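Local coordinates for Serine/threonine protein kinase (Mycobacterium tuberculosis, PDB 4ESQ) that probably phosphorylates serine and threonine residues of proteins with ATP as a membrane receptor kinase, of which this chain is the extracellular sensor domain, at residues Pro48-Ala53 with Lys111-Lys116. Residues are numbered along the deposited sequence; the frame is centred on the assembly and turned at random.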
# COMPACT_ATOMS: atom_id res chain seq x y z
N PRO A 48 -8.96 -15.45 2.28
CA PRO A 48 -9.53 -14.27 1.60
C PRO A 48 -9.23 -12.95 2.30
O PRO A 48 -9.05 -11.94 1.62
CB PRO A 48 -11.03 -14.54 1.62
CG PRO A 48 -11.16 -16.01 1.65
CD PRO A 48 -9.96 -16.52 2.45
N ASP A 49 -9.17 -12.94 3.63
CA ASP A 49 -8.97 -11.68 4.34
C ASP A 49 -7.52 -11.22 4.34
O ASP A 49 -7.18 -10.20 4.94
CB ASP A 49 -9.54 -11.77 5.76
CG ASP A 49 -11.05 -11.60 5.78
OD1 ASP A 49 -11.58 -10.84 4.93
OD2 ASP A 49 -11.71 -12.22 6.64
N CYS A 50 -6.65 -11.97 3.67
CA CYS A 50 -5.28 -11.52 3.47
C CYS A 50 -5.12 -10.71 2.18
O CYS A 50 -4.01 -10.31 1.84
CB CYS A 50 -4.31 -12.70 3.48
SG CYS A 50 -4.26 -13.52 5.09
N GLN A 51 -6.22 -10.45 1.46
CA GLN A 51 -6.14 -9.66 0.22
C GLN A 51 -5.52 -8.27 0.47
O GLN A 51 -4.66 -7.81 -0.28
CB GLN A 51 -7.51 -9.53 -0.45
CG GLN A 51 -7.47 -8.82 -1.81
CD GLN A 51 -8.76 -8.92 -2.60
OE1 GLN A 51 -9.66 -9.67 -2.25
NE2 GLN A 51 -8.85 -8.15 -3.69
N GLY A 52 -5.98 -7.60 1.53
CA GLY A 52 -5.47 -6.28 1.86
C GLY A 52 -4.03 -6.33 2.36
O GLY A 52 -3.29 -5.35 2.25
N ALA A 53 -3.63 -7.47 2.90
CA ALA A 53 -2.27 -7.62 3.39
C ALA A 53 -1.29 -7.79 2.23
O ALA A 53 -0.09 -7.63 2.40
CB ALA A 53 -2.17 -8.79 4.35
N LYS A 111 -2.86 -9.20 11.11
CA LYS A 111 -2.30 -10.00 12.20
C LYS A 111 -2.67 -11.48 12.07
O LYS A 111 -1.96 -12.35 12.57
CB LYS A 111 -2.72 -9.44 13.55
CG LYS A 111 -1.99 -8.14 13.87
CD LYS A 111 -2.43 -7.53 15.19
CE LYS A 111 -1.80 -6.15 15.37
NZ LYS A 111 -2.42 -5.39 16.50
N ASN A 112 -3.78 -11.75 11.38
CA ASN A 112 -4.21 -13.11 11.12
C ASN A 112 -3.53 -13.70 9.88
O ASN A 112 -3.66 -14.90 9.60
CB ASN A 112 -5.73 -13.18 10.96
CG ASN A 112 -6.46 -13.00 12.28
OD1 ASN A 112 -5.99 -13.45 13.33
ND2 ASN A 112 -7.61 -12.33 12.23
N CYS A 113 -2.81 -12.86 9.15
CA CYS A 113 -2.03 -13.31 8.00
C CYS A 113 -0.57 -13.53 8.36
O CYS A 113 0.14 -14.27 7.67
CB CYS A 113 -2.14 -12.29 6.86
SG CYS A 113 -3.84 -11.99 6.35
N ALA A 114 -0.12 -12.88 9.44
CA ALA A 114 1.28 -12.91 9.85
C ALA A 114 1.82 -14.33 10.02
O ALA A 114 1.15 -15.18 10.60
CB ALA A 114 1.46 -12.14 11.15
N GLY A 115 3.02 -14.57 9.51
CA GLY A 115 3.67 -15.86 9.69
C GLY A 115 3.03 -17.00 8.93
O GLY A 115 3.23 -18.17 9.27
N LYS A 116 2.27 -16.67 7.88
CA LYS A 116 1.60 -17.68 7.06
C LYS A 116 1.94 -17.55 5.58
O LYS A 116 2.27 -16.47 5.10
CB LYS A 116 0.08 -17.59 7.24
CG LYS A 116 -0.41 -17.81 8.66
CD LYS A 116 -1.93 -17.70 8.73
CE LYS A 116 -2.43 -17.83 10.15
NZ LYS A 116 -3.92 -17.80 10.18
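Cys50 and Cys113 are joined by a disulfide, with SG of Cys50 2.0 Å from SG of Cys113. Both CB atoms point toward the other segment, and the CA atoms of the two cysteines lie 5.9 Å apart. Both cysteines share one rotamer, swinging SG away from their own C atom at chi1 near -60°. The S-S bond itself is twisted to a chi3 of -108°, which sets the two CB atoms crosswise about it, 4.0 Å apart between CB of Cys50 and CB of Cys113.

Little else touches across this covalent link. The methyl of Ala53 comes up to the sulfur of Cys113, CB to SG 4.1 Å. The backbone O of Asp49 stands 4.0 Å from SG of Cys113. Phe131 of strand 125-131 touches Cys50, Ala53 and Cys113, so the buried bridge has an aromatic neighbour from the sheet.

Cys113 also opens a type II turn that ends at Lys116, with Gly115 at positive phi. The Lys116 side chain is stretched out, anti from chi2 to chi4, and reaches back across the turn. Its NZ donates to O of Asn112 at 3.0 Å, in the carbonyl plane and with a C=O...N angle of 156°. This bond ties the lysine to the residue just before the cysteine.

The disulfide fastens the 3-10 turn 48-50, which leads into the short helix 51-54, to the loop between helix 96-111 and strand 117-122. It is a cross-link within the PknH-like extracellular domain, an antiparallel sheet packed with helices.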